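Local structure of B-agarase (Saccharophagus degradans, 4BQ2) at residues 132-137 and 157-162; 262-267 and 596-601; 449-454 and 710-715; 485-490 and 623-628; 536-541 and 547-552. The protein hydrolyses agarose as an exo-acting beta-agarase of glycoside hydrolase family 50, probably releasing short sugars from chain ends. One frame throughout, in Å; residues are numbered along the deposited sequence.

Overall arrangement
From the N terminus, contact 1 comes first and closes a short loop of 19 residues within the carbohydrate-binding-module-like domain; it is finished before any other contact opens. Contact 2 starts at 262-267 and closes at 596-601, tying an early beta hairpin to a barrel strand. Contact 3 opens at 449-454 inside that loop but closes only at 710-715, so contacts 2 and 3 cross. Contact 4, linking strands 483-488 and 624-627, also crosses contact 2 and nests inside contact 3. Contact 5 joins two helices six residues apart and is nested inside contacts 2, 3 and 4. Contact 3 touches contact 1, while contacts 2 and 4 adjoin in the barrel wall.

Contact 1: residues 132-137 and 157-162; sequences LNLASG and GVKNLD
K159 stretches its side chain to the backbone at N133, joining two loops of the carbohydrate-binding-module-like domain, one after strand 110-115 and the other after strand 150-155. Neither segment is regular, although 132-137 ends in a type I beta turn from L134 to G137, closed by G137 N donating to L134 O at 3.0 Å. K159 starts toward the other loop, then bends at its second torsion (chi2 93°) before running out straight, and that bend helps bring the amine in beside the N133 carbonyl. NZ donates a hydrogen bond to N133 O at 2.8 Å. It stays clear of the carbonyl plane, coming in 37° above it with a C=O...N angle of 142°. The last methylene lies close too, with K159 CE 3.3 Å from N133 O. L134 lies near the same methylene, its CD2 4.3 Å from K159 CE. The backbone oxygen of L132 stands further from the amine than that of N133.

The positive charge has a second partner in D125, which forms a salt bridge with the same NZ, so the buried amine is held between a carboxylate and a main-chain carbonyl. L132 turns its side chain to F450 of another loop, and S136 O accepts from R341 NH1. Across the contact itself, the hydrogen bond between K159 NZ and N133 O is the one polar link.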
# COMPACT_ATOMS: atom_id res chain seq x y z
N LEU A 132 1.26 -1.30 12.72
CA LEU A 132 -0.10 -1.75 12.37
C LEU A 132 -0.27 -3.27 12.52
O LEU A 132 -1.36 -3.76 12.39
CB LEU A 132 -0.48 -1.32 10.94
CG LEU A 132 -0.27 0.20 10.71
CD1 LEU A 132 -0.69 0.62 9.31
CD2 LEU A 132 -1.02 1.01 11.75
N ASN A 133 0.81 -3.99 12.74
CA ASN A 133 0.77 -5.45 12.84
C ASN A 133 0.22 -5.95 14.15
O ASN A 133 0.10 -5.20 15.12
CB ASN A 133 2.18 -6.01 12.69
CG ASN A 133 2.83 -5.56 11.41
OD1 ASN A 133 3.85 -4.85 11.41
ND2 ASN A 133 2.22 -5.94 10.31
N LEU A 134 -0.09 -7.25 14.20
CA LEU A 134 -0.29 -7.95 15.46
C LEU A 134 1.09 -8.35 16.01
O LEU A 134 2.12 -8.17 15.33
CB LEU A 134 -1.21 -9.15 15.25
CG LEU A 134 -2.62 -8.68 14.88
CD1 LEU A 134 -3.40 -9.68 14.05
CD2 LEU A 134 -3.44 -8.25 16.10
N ALA A 135 1.12 -8.90 17.22
CA ALA A 135 2.36 -9.15 17.95
C ALA A 135 3.30 -10.10 17.22
O ALA A 135 4.54 -9.99 17.35
CB ALA A 135 2.06 -9.68 19.35
N SER A 136 2.70 -11.01 16.45
CA SER A 136 3.38 -12.00 15.60
C SER A 136 4.26 -11.39 14.50
O SER A 136 5.13 -12.08 13.94
CB SER A 136 2.31 -12.81 14.91
OG SER A 136 1.50 -11.93 14.13
N GLY A 137 4.00 -10.13 14.15
CA GLY A 137 4.67 -9.51 13.01
C GLY A 137 3.99 -9.82 11.69
O GLY A 137 4.60 -9.65 10.61
N GLY A 157 -5.59 0.66 13.51
CA GLY A 157 -6.32 1.37 14.55
C GLY A 157 -5.99 0.82 15.93
O GLY A 157 -4.92 0.22 16.16
N VAL A 158 -6.93 1.00 16.86
CA VAL A 158 -6.68 0.65 18.26
C VAL A 158 -7.10 -0.79 18.54
O VAL A 158 -8.26 -1.16 18.31
CB VAL A 158 -7.39 1.64 19.23
CG1 VAL A 158 -7.21 1.17 20.67
CG2 VAL A 158 -6.84 3.05 19.07
N LYS A 159 -6.17 -1.61 19.02
CA LYS A 159 -6.46 -3.03 19.29
C LYS A 159 -7.36 -3.28 20.51
O LYS A 159 -8.15 -4.24 20.53
CB LYS A 159 -5.16 -3.83 19.44
CG LYS A 159 -4.56 -4.31 18.11
CD LYS A 159 -3.53 -3.33 17.56
CE LYS A 159 -2.69 -3.98 16.43
NZ LYS A 159 -1.49 -3.14 16.10
N ASN A 160 -7.22 -2.44 21.52
CA ASN A 160 -8.06 -2.57 22.71
C ASN A 160 -8.85 -1.31 23.01
O ASN A 160 -8.34 -0.35 23.60
CB ASN A 160 -7.20 -3.00 23.89
CG ASN A 160 -6.61 -4.37 23.67
OD1 ASN A 160 -7.33 -5.37 23.67
ND2 ASN A 160 -5.31 -4.42 23.38
N LEU A 161 -10.10 -1.35 22.56
CA LEU A 161 -11.07 -0.28 22.76
C LEU A 161 -11.56 -0.28 24.22
O LEU A 161 -11.38 -1.27 24.92
CB LEU A 161 -12.26 -0.44 21.81
CG LEU A 161 -12.02 -0.28 20.30
CD1 LEU A 161 -13.34 -0.34 19.55
CD2 LEU A 161 -11.27 1.03 19.99
N ASP A 162 -12.19 0.83 24.63
CA ASP A 162 -12.87 0.91 25.94
C ASP A 162 -14.23 0.24 25.82
O ASP A 162 -15.22 0.87 25.45
CB ASP A 162 -13.00 2.39 26.38
CG ASP A 162 -13.69 2.56 27.74
OD1 ASP A 162 -14.03 1.56 28.43
OD2 ASP A 162 -13.90 3.73 28.10

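Contact 2: residues 262-267 and 596-601; sequences FRTEKI and NHLYLG
L598 lays its isobutyl group over the peptide that joins F262 to R263. Its CG rests 3.6 Å from F262 O, while methyl CD1 reaches on to R263 CA at 4.0 Å and ends near the T264 methyl, with CD1 to CG2 at 4.3 Å. CB already points at the other strand, and with CG anti to the carbonyl carbon (chi1 -61°) CD1 reaches over the peptide. No direct hydrogen bond joins the two segments, and the polar work falls to two waters that both donate to F262 O. One lies 3.0 Å from F262 O and accepts from L598 N. The other, 2.8 Å from F262 O, gives its second proton to N596 O at 2.7 Å. The carbonyl is therefore hydrated from two directions while a leucine packs against it, and the main chains stay a water layer apart.

The R263 side chain and the F262 ring find their partners away from L598. R263 swings away and bonds through NH1 to E265 OE1 at 3.0 Å, a salt bridge with the acceptor in the guanidinium plane but met from above the carboxylate; its NH2 is held by K257 O. The F262 ring meets Y281 edge-to-face. L598 also touches L273, on the strand paired with 263-267, and its backbone bonds to V486. This joins an antiparallel beta ladder, 263-267 with 270-274 and 280-287, to the start of the short, weakly bonded parallel strand 598-599, consistent with a beta hairpin packed at the N-terminal end of the strands of a (beta/alpha)8 barrel.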
# COMPACT_ATOMS: atom_id res chain seq x y z
N PHE A 262 10.87 9.15 -23.77
CA PHE A 262 9.44 9.22 -23.40
C PHE A 262 9.06 10.65 -22.99
O PHE A 262 9.83 11.30 -22.31
CB PHE A 262 9.10 8.25 -22.27
CG PHE A 262 8.98 6.82 -22.73
CD1 PHE A 262 10.10 6.02 -22.81
CD2 PHE A 262 7.76 6.32 -23.16
CE1 PHE A 262 10.01 4.69 -23.28
CE2 PHE A 262 7.64 5.02 -23.66
CZ PHE A 262 8.78 4.18 -23.72
N ARG A 263 7.87 11.11 -23.39
CA ARG A 263 7.43 12.48 -23.09
C ARG A 263 5.93 12.51 -22.97
O ARG A 263 5.29 11.50 -23.22
CB ARG A 263 7.93 13.48 -24.16
CG ARG A 263 7.40 13.18 -25.55
CD ARG A 263 8.01 14.10 -26.62
NE ARG A 263 7.29 13.85 -27.86
CZ ARG A 263 6.16 14.45 -28.22
NH1 ARG A 263 5.64 15.39 -27.43
NH2 ARG A 263 5.58 14.14 -29.38
N THR A 264 5.36 13.66 -22.59
CA THR A 264 3.88 13.74 -22.44
C THR A 264 3.25 14.59 -23.54
O THR A 264 3.89 15.54 -24.10
CB THR A 264 3.46 14.33 -21.09
OG1 THR A 264 3.90 15.70 -21.01
CG2 THR A 264 4.02 13.53 -19.91
N GLU A 265 2.01 14.26 -23.87
CA GLU A 265 1.27 15.07 -24.83
C GLU A 265 -0.20 14.74 -24.74
O GLU A 265 -0.57 13.57 -24.60
CB GLU A 265 1.74 14.77 -26.24
CG GLU A 265 1.04 15.63 -27.28
CD GLU A 265 2.03 16.17 -28.27
OE1 GLU A 265 3.02 16.79 -27.82
OE2 GLU A 265 1.82 15.93 -29.47
N LYS A 266 -1.03 15.78 -24.84
CA LYS A 266 -2.47 15.58 -24.94
C LYS A 266 -2.83 15.16 -26.37
O LYS A 266 -2.40 15.78 -27.37
CB LYS A 266 -3.20 16.86 -24.51
CG LYS A 266 -4.47 16.63 -23.70
CD LYS A 266 -5.17 17.96 -23.44
CE LYS A 266 -4.38 18.84 -22.47
NZ LYS A 266 -4.96 20.19 -22.26
N ILE A 267 -3.55 14.05 -26.50
CA ILE A 267 -3.94 13.57 -27.80
C ILE A 267 -5.47 13.54 -27.82
O ILE A 267 -6.09 12.84 -27.03
CB ILE A 267 -3.34 12.20 -28.13
CG1 ILE A 267 -1.80 12.26 -28.05
CG2 ILE A 267 -3.82 11.73 -29.49
CD1 ILE A 267 -1.10 10.92 -28.21
N ASN A 596 16.98 14.69 -19.96
CA ASN A 596 16.06 14.20 -20.97
C ASN A 596 14.82 13.49 -20.41
O ASN A 596 13.86 13.29 -21.15
CB ASN A 596 16.79 13.23 -21.89
CG ASN A 596 18.01 13.84 -22.55
OD1 ASN A 596 19.17 13.41 -22.30
ND2 ASN A 596 17.80 14.85 -23.34
N HIS A 597 14.84 13.12 -19.13
CA HIS A 597 13.84 12.18 -18.61
C HIS A 597 12.76 12.84 -17.77
O HIS A 597 13.02 13.83 -17.09
CB HIS A 597 14.54 11.05 -17.84
CG HIS A 597 15.26 10.12 -18.75
ND1 HIS A 597 16.55 10.36 -19.19
CD2 HIS A 597 14.86 8.97 -19.34
CE1 HIS A 597 16.90 9.39 -20.02
NE2 HIS A 597 15.90 8.53 -20.11
N LEU A 598 11.54 12.30 -17.88
CA LEU A 598 10.39 12.80 -17.11
C LEU A 598 10.58 12.58 -15.63
O LEU A 598 11.07 11.51 -15.20
CB LEU A 598 9.12 12.06 -17.54
CG LEU A 598 8.75 12.22 -19.00
CD1 LEU A 598 7.62 11.25 -19.34
CD2 LEU A 598 8.33 13.67 -19.21
N TYR A 599 10.23 13.59 -14.84
CA TYR A 599 10.27 13.44 -13.41
C TYR A 599 8.83 13.17 -12.99
O TYR A 599 7.93 13.92 -13.33
CB TYR A 599 10.85 14.71 -12.72
CG TYR A 599 10.49 14.84 -11.26
CD1 TYR A 599 10.66 13.78 -10.36
CD2 TYR A 599 10.02 16.06 -10.76
CE1 TYR A 599 10.32 13.90 -9.03
CE2 TYR A 599 9.67 16.21 -9.43
CZ TYR A 599 9.81 15.13 -8.57
OH TYR A 599 9.49 15.29 -7.25
N LEU A 600 8.63 12.11 -12.22
CA LEU A 600 7.29 11.58 -12.00
C LEU A 600 6.72 11.83 -10.60
O LEU A 600 5.78 11.15 -10.18
CB LEU A 600 7.28 10.08 -12.32
CG LEU A 600 7.82 9.68 -13.70
CD1 LEU A 600 7.99 8.17 -13.72
CD2 LEU A 600 6.90 10.15 -14.85
N GLY A 601 7.27 12.79 -9.86
CA GLY A 601 6.62 13.13 -8.56
C GLY A 601 6.96 12.18 -7.41
O GLY A 601 7.99 11.51 -7.47
O HOH W 1 11.39 10.22 -20.02
O HOH W 2 11.23 13.68 -21.82

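Contact 3: residues 449-454 and 710-715; sequences DFWGAM and AYDGEN
A carboxylate oxygen pointing at the rim of an indole is the odd feature here: D712 OD2 lies in the plane of W451, at the edge, 3.3 Å from CH2. CZ3 of the same ring is only slightly further from OD2. The carboxylate and ring planes differ by 29°, so the acid meets the ring's C-H edge without stacking on it. Beside it, Y711 brings its CE2 to W451 CZ3 at 3.5 Å. The two rings are nearly parallel, at 15°, but slid so far apart, with centroids 5.6 Å from each other, that they barely overlap. The tyrosine hydroxyl reaches the indole too, OH lying 3.5 Å from W451 CE3. A face of W451 is taken by its own neighbour F450, whose CD2 stands over the ring centre.

D712 is held by its own loop. Its CG lies between the backbone N and carbonyl carbon (chi1 72°), curling the acid back over that loop, where OD1 accepts from E714 N at 3.1 Å in an Asx turn and from R709 in a salt bridge. E714 adds a second carboxylate near the plane of the indole, its OE2 4.3 Å from W451 CH2; that oxygen also hydrogen-bonds a glycerol, probably from the crystallisation liquor. W451 NE1 donates to E491 OE1. With acidic oxygens along its edge, the indole probably turns its slightly positive C-H rim to negative charge, moderated at D712 by R709; this weak attraction would add to the NE1 bond and F450 in holding the ring between the loops after strands 443-444 and 693-699.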
# COMPACT_ATOMS: atom_id res chain seq x y z
N ASP A 449 4.14 11.23 11.29
CA ASP A 449 4.97 10.72 10.21
C ASP A 449 4.91 9.21 10.24
O ASP A 449 5.22 8.57 11.28
CB ASP A 449 6.41 11.17 10.40
CG ASP A 449 6.56 12.67 10.43
OD1 ASP A 449 5.80 13.40 9.75
OD2 ASP A 449 7.48 13.13 11.15
N PHE A 450 4.52 8.63 9.11
CA PHE A 450 4.34 7.21 9.01
C PHE A 450 5.61 6.43 8.64
O PHE A 450 6.21 5.75 9.48
CB PHE A 450 3.18 6.86 8.07
CG PHE A 450 2.81 5.41 8.15
CD1 PHE A 450 2.15 4.92 9.28
CD2 PHE A 450 3.23 4.51 7.16
CE1 PHE A 450 1.86 3.58 9.41
CE2 PHE A 450 2.92 3.16 7.27
CZ PHE A 450 2.25 2.69 8.40
N TRP A 451 6.01 6.49 7.38
CA TRP A 451 7.22 5.74 6.95
C TRP A 451 8.52 6.28 7.57
O TRP A 451 9.51 5.55 7.68
CB TRP A 451 7.30 5.75 5.43
CG TRP A 451 6.21 4.97 4.70
CD1 TRP A 451 5.35 5.46 3.75
CD2 TRP A 451 5.92 3.57 4.83
NE1 TRP A 451 4.53 4.46 3.30
CE2 TRP A 451 4.85 3.28 3.95
CE3 TRP A 451 6.45 2.53 5.62
CZ2 TRP A 451 4.30 1.99 3.83
CZ3 TRP A 451 5.90 1.24 5.50
CH2 TRP A 451 4.84 0.99 4.60
N GLY A 452 8.54 7.54 7.98
CA GLY A 452 9.75 8.19 8.47
C GLY A 452 9.55 9.68 8.62
O GLY A 452 8.54 10.23 8.16
N ALA A 453 10.51 10.35 9.25
CA ALA A 453 10.43 11.80 9.44
C ALA A 453 10.55 12.53 8.10
O ALA A 453 11.16 12.02 7.14
CB ALA A 453 11.53 12.26 10.38
N MET A 454 10.01 13.74 8.05
CA MET A 454 10.01 14.56 6.83
C MET A 454 11.30 15.38 6.73
O MET A 454 11.87 15.79 7.76
CB MET A 454 8.77 15.45 6.81
CG MET A 454 7.50 14.67 6.57
SD MET A 454 7.43 13.91 4.91
CE MET A 454 7.03 15.37 3.93
N ALA A 710 9.86 -8.73 5.69
CA ALA A 710 10.75 -8.32 6.79
C ALA A 710 10.59 -6.83 7.21
O ALA A 710 10.64 -6.48 8.40
CB ALA A 710 12.20 -8.66 6.42
N TYR A 711 10.37 -5.94 6.24
CA TYR A 711 10.28 -4.51 6.53
C TYR A 711 9.18 -4.15 7.53
O TYR A 711 9.42 -3.40 8.45
CB TYR A 711 10.08 -3.73 5.22
CG TYR A 711 10.02 -2.20 5.33
CD1 TYR A 711 10.98 -1.48 6.06
CD2 TYR A 711 9.05 -1.48 4.62
CE1 TYR A 711 10.97 -0.09 6.09
CE2 TYR A 711 9.02 -0.09 4.65
CZ TYR A 711 9.96 0.60 5.39
OH TYR A 711 9.91 1.98 5.42
N ASP A 712 7.97 -4.68 7.36
CA ASP A 712 6.88 -4.16 8.18
C ASP A 712 5.71 -5.12 8.39
O ASP A 712 4.65 -4.68 8.86
CB ASP A 712 6.37 -2.85 7.54
CG ASP A 712 5.61 -3.11 6.26
OD1 ASP A 712 5.62 -4.29 5.79
OD2 ASP A 712 4.99 -2.14 5.74
N GLY A 713 5.86 -6.38 7.97
CA GLY A 713 4.87 -7.43 8.23
C GLY A 713 3.69 -7.50 7.26
O GLY A 713 2.79 -8.33 7.44
N GLU A 714 3.64 -6.64 6.25
CA GLU A 714 2.60 -6.83 5.22
C GLU A 714 2.74 -8.27 4.69
O GLU A 714 3.85 -8.71 4.32
CB GLU A 714 2.74 -5.82 4.07
CG GLU A 714 2.36 -4.38 4.43
CD GLU A 714 2.43 -3.43 3.25
OE1 GLU A 714 2.62 -3.91 2.09
OE2 GLU A 714 2.26 -2.20 3.46
N ASN A 715 1.60 -8.97 4.63
CA ASN A 715 1.54 -10.39 4.31
C ASN A 715 0.42 -10.67 3.32
O ASN A 715 -0.40 -11.56 3.54
CB ASN A 715 1.37 -11.24 5.61
CG ASN A 715 0.09 -10.93 6.39
OD1 ASN A 715 -0.54 -9.88 6.21
ND2 ASN A 715 -0.32 -11.87 7.25

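Contact 4: residues 485-490 and 623-628; sequences GVFIDN and VVSYNS
The two backbones stand too far apart for direct strand pairing, F487 CA to S625 CA being 8.4 Å and N490 CA to N627 CA 9.0 Å, so side chains bridge the gap. The first bridge is F487 against S625: the phenyl ring presents its edge, with CE1 3.7 Å from S625 CB, and CB lies near the ring plane. S625 OG follows close to that plane, 4.0 Å from F487 CE1. This hydroxyl is not spent on the ring, since it hydrogen-bonds L600 O and R603 N. R603 also sets its charge against the F487 ring as a cation-pi partner.

Further along, N490 and N627 meet through their amides. N627 ND2 donates to N490 OD1 at 3.3 Å with an N-H...O angle of 148°, a weak bond, and the side chains cross at about a right angle with amide planes 44° apart. N490 CG is anti to the backbone N (chi1 176°), which extends the amide across to N627. Each has a stronger partner nearby: R603 NE gives to N490 OD1, and N627 ND2 gives to E491 OE2. The weak bond thus couples two polar groups whose orientations are probably set mainly by R603 and E491.

All four side chains face the inside of the (beta/alpha)8 barrel expected of this family. N490 and N627 both touch E652 on strand 648-652. The alternate residues point outward, I488 to helix 565-593 and Y626 to helix 641-644, while strand 598-599 pairs with 483-488, and L600 just after it meets S625.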
# COMPACT_ATOMS: atom_id res chain seq x y z
N GLY A 485 10.61 7.22 -17.05
CA GLY A 485 10.69 8.34 -16.15
C GLY A 485 11.23 7.92 -14.82
O GLY A 485 11.48 6.73 -14.59
N VAL A 486 11.37 8.89 -13.92
CA VAL A 486 11.99 8.68 -12.61
C VAL A 486 11.04 9.09 -11.47
O VAL A 486 10.66 10.27 -11.41
CB VAL A 486 13.30 9.54 -12.46
CG1 VAL A 486 13.93 9.29 -11.08
CG2 VAL A 486 14.32 9.23 -13.58
N PHE A 487 10.66 8.13 -10.60
CA PHE A 487 10.00 8.42 -9.31
C PHE A 487 11.05 8.76 -8.26
O PHE A 487 12.13 8.14 -8.23
CB PHE A 487 9.25 7.17 -8.80
CG PHE A 487 8.07 6.80 -9.65
CD1 PHE A 487 6.91 7.59 -9.64
CD2 PHE A 487 8.10 5.67 -10.44
CE1 PHE A 487 5.81 7.24 -10.42
CE2 PHE A 487 7.00 5.33 -11.25
CZ PHE A 487 5.85 6.12 -11.23
N ILE A 488 10.77 9.75 -7.45
CA ILE A 488 11.67 10.03 -6.33
C ILE A 488 10.83 10.01 -5.05
O ILE A 488 9.80 10.71 -4.95
CB ILE A 488 12.42 11.37 -6.46
CG1 ILE A 488 13.32 11.41 -7.72
CG2 ILE A 488 13.24 11.64 -5.19
CD1 ILE A 488 14.56 10.50 -7.71
N ASP A 489 11.25 9.20 -4.08
CA ASP A 489 10.55 9.07 -2.77
C ASP A 489 9.18 8.42 -2.93
O ASP A 489 8.84 8.02 -4.02
CB ASP A 489 10.46 10.42 -2.03
CG ASP A 489 11.80 10.87 -1.46
OD1 ASP A 489 12.72 10.02 -1.26
OD2 ASP A 489 11.93 12.11 -1.22
N ASN A 490 8.41 8.26 -1.85
CA ASN A 490 7.18 7.52 -1.92
C ASN A 490 6.37 7.74 -0.65
O ASN A 490 6.94 7.59 0.46
CB ASN A 490 7.51 6.03 -2.05
CG ASN A 490 6.28 5.14 -2.03
OD1 ASN A 490 5.51 5.16 -2.98
ND2 ASN A 490 6.13 4.31 -0.98
N VAL A 623 4.87 14.58 -14.58
CA VAL A 623 3.69 13.74 -14.42
C VAL A 623 3.47 13.62 -12.89
O VAL A 623 4.42 13.30 -12.16
CB VAL A 623 3.91 12.32 -15.01
CG1 VAL A 623 2.67 11.47 -14.81
CG2 VAL A 623 4.22 12.37 -16.50
N VAL A 624 2.25 13.88 -12.40
CA VAL A 624 1.95 13.79 -10.97
C VAL A 624 1.53 12.35 -10.62
O VAL A 624 0.62 11.79 -11.26
CB VAL A 624 0.83 14.78 -10.55
CG1 VAL A 624 0.63 14.72 -9.05
CG2 VAL A 624 1.22 16.22 -10.95
N SER A 625 2.18 11.75 -9.62
CA SER A 625 1.86 10.33 -9.28
C SER A 625 1.07 10.21 -8.00
O SER A 625 1.34 10.93 -7.01
CB SER A 625 3.14 9.49 -9.13
OG SER A 625 4.09 10.21 -8.40
N TYR A 626 0.11 9.29 -8.02
CA TYR A 626 -0.75 8.99 -6.87
C TYR A 626 -0.79 7.46 -6.71
O TYR A 626 -0.87 6.73 -7.70
CB TYR A 626 -2.19 9.45 -7.12
CG TYR A 626 -2.36 10.91 -7.58
CD1 TYR A 626 -2.48 11.94 -6.64
CD2 TYR A 626 -2.38 11.24 -8.94
CE1 TYR A 626 -2.64 13.28 -7.04
CE2 TYR A 626 -2.53 12.58 -9.36
CZ TYR A 626 -2.65 13.58 -8.40
OH TYR A 626 -2.80 14.90 -8.81
N ASN A 627 -0.78 7.01 -5.47
CA ASN A 627 -1.05 5.58 -5.14
C ASN A 627 -2.50 5.56 -4.63
O ASN A 627 -2.81 6.29 -3.71
CB ASN A 627 -0.12 5.13 -4.00
CG ASN A 627 1.33 5.07 -4.43
OD1 ASN A 627 1.62 5.16 -5.62
ND2 ASN A 627 2.25 4.97 -3.47
N SER A 628 -3.37 4.75 -5.23
CA SER A 628 -4.78 4.79 -4.87
C SER A 628 -5.33 3.37 -4.76
O SER A 628 -5.68 2.72 -5.78
CB SER A 628 -5.61 5.66 -5.85
OG SER A 628 -6.97 5.80 -5.41

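Contact 5: residues 536-541 and 547-552; sequences AALNNA and SSWAEF
L538, on helix 535-542, drives one methyl, CD1, against W549 and F552, and the segment that carries these two rings begins with a pair of hydrogen bonds from S547. S547 gives both its backbone N, at 2.8 Å, and its OG, at 2.9 Å, to E551 OE1. The N-H arrives nearly in line with the C-O bond of the acid, whereas the hydroxyl comes from above the carboxylate plane, so one oxygen is gripped twice. S548 follows as the N-cap of helix 549-552, its OG accepting from E551 N at 2.9 Å. E551 is thus fixed through its main chain by one serine and through its side chain by the other.

At W549 the chain reaches the contact. The six-membered ring puts CH2 3.7 Å from L538 CD1, while NE1 donates to K533 O. Three residues on, F552 brings CE1 to the same methyl, also at 3.7 Å, its side chain roughly perpendicular to that of L538. F552 has CG anti to the backbone N (chi1 171°), which lays the phenyl beside the indole: W549 CZ3 stands 3.8 Å above one face of F552, displaced toward the rim, while F552 CD2 lies in the indole plane at its edge. The leucine methyl therefore touches both rings where they meet.

L546, from the linker, touches L538 and F552, and helix 519-532 also packs on the rings, K529 against W549 and L528 against F552. A helix, a short loop and a serine-capped helical turn pack their apolar side chains together here, in an all-helical part of the catalytic region.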
# COMPACT_ATOMS: atom_id res chain seq x y z
N ALA A 536 2.32 42.83 15.93
CA ALA A 536 1.00 43.21 16.39
C ALA A 536 -0.06 42.66 15.42
O ALA A 536 -1.12 42.19 15.85
CB ALA A 536 0.88 44.73 16.56
N ALA A 537 0.24 42.69 14.12
CA ALA A 537 -0.72 42.18 13.13
C ALA A 537 -0.88 40.67 13.32
O ALA A 537 -1.99 40.15 13.26
CB ALA A 537 -0.29 42.51 11.72
N LEU A 538 0.24 39.99 13.57
CA LEU A 538 0.23 38.54 13.75
C LEU A 538 -0.51 38.20 15.05
O LEU A 538 -1.34 37.29 15.07
CB LEU A 538 1.66 37.98 13.75
CG LEU A 538 1.77 36.46 14.02
CD1 LEU A 538 2.93 35.81 13.29
CD2 LEU A 538 1.84 36.12 15.51
N ASN A 539 -0.22 38.93 16.14
CA ASN A 539 -0.95 38.75 17.40
C ASN A 539 -2.46 38.81 17.25
O ASN A 539 -3.18 37.99 17.82
CB ASN A 539 -0.54 39.81 18.42
CG ASN A 539 0.74 39.45 19.14
OD1 ASN A 539 1.04 38.28 19.36
ND2 ASN A 539 1.49 40.47 19.52
N ASN A 540 -2.93 39.80 16.49
CA ASN A 540 -4.37 39.93 16.30
C ASN A 540 -4.91 38.86 15.38
O ASN A 540 -6.03 38.44 15.54
CB ASN A 540 -4.74 41.32 15.78
CG ASN A 540 -4.94 42.33 16.90
OD1 ASN A 540 -5.47 42.01 17.98
ND2 ASN A 540 -4.54 43.57 16.65
N ALA A 541 -4.11 38.43 14.40
CA ALA A 541 -4.56 37.36 13.51
C ALA A 541 -4.67 36.02 14.26
O ALA A 541 -5.64 35.27 14.06
CB ALA A 541 -3.67 37.25 12.27
N SER A 547 5.44 39.20 22.58
CA SER A 547 6.03 40.50 22.89
C SER A 547 6.87 41.00 21.71
O SER A 547 7.15 42.21 21.59
CB SER A 547 6.87 40.40 24.15
OG SER A 547 7.94 39.52 23.90
N SER A 548 7.26 40.06 20.82
CA SER A 548 8.16 40.39 19.69
C SER A 548 8.25 39.29 18.63
O SER A 548 7.84 38.14 18.86
CB SER A 548 9.59 40.71 20.19
OG SER A 548 10.25 39.56 20.68
N TRP A 549 8.79 39.66 17.47
CA TRP A 549 9.26 38.67 16.49
C TRP A 549 10.30 37.72 17.07
O TRP A 549 10.37 36.56 16.68
CB TRP A 549 9.82 39.33 15.24
CG TRP A 549 8.75 39.82 14.35
CD1 TRP A 549 8.50 41.11 14.04
CD2 TRP A 549 7.77 39.04 13.68
NE1 TRP A 549 7.41 41.20 13.21
CE2 TRP A 549 6.94 39.93 12.97
CE3 TRP A 549 7.49 37.66 13.62
CZ2 TRP A 549 5.86 39.50 12.18
CZ3 TRP A 549 6.42 37.23 12.83
CH2 TRP A 549 5.61 38.16 12.13
N ALA A 550 11.10 38.22 18.02
CA ALA A 550 12.11 37.40 18.67
C ALA A 550 11.48 36.33 19.56
O ALA A 550 11.95 35.18 19.58
CB ALA A 550 13.10 38.26 19.43
N GLU A 551 10.40 36.68 20.28
CA GLU A 551 9.64 35.67 21.03
C GLU A 551 8.91 34.71 20.08
O GLU A 551 8.84 33.50 20.32
CB GLU A 551 8.63 36.31 21.99
CG GLU A 551 8.04 35.30 22.98
CD GLU A 551 7.18 35.93 24.08
OE1 GLU A 551 6.54 36.99 23.86
OE2 GLU A 551 7.15 35.35 25.18
N PHE A 552 8.36 35.25 19.00
CA PHE A 552 7.74 34.40 17.99
C PHE A 552 8.75 33.35 17.50
O PHE A 552 8.42 32.16 17.35
CB PHE A 552 7.26 35.24 16.81
CG PHE A 552 6.80 34.41 15.65
CD1 PHE A 552 5.51 33.90 15.63
CD2 PHE A 552 7.68 34.09 14.62
CE1 PHE A 552 5.09 33.11 14.58
CE2 PHE A 552 7.26 33.30 13.56
CZ PHE A 552 5.96 32.82 13.54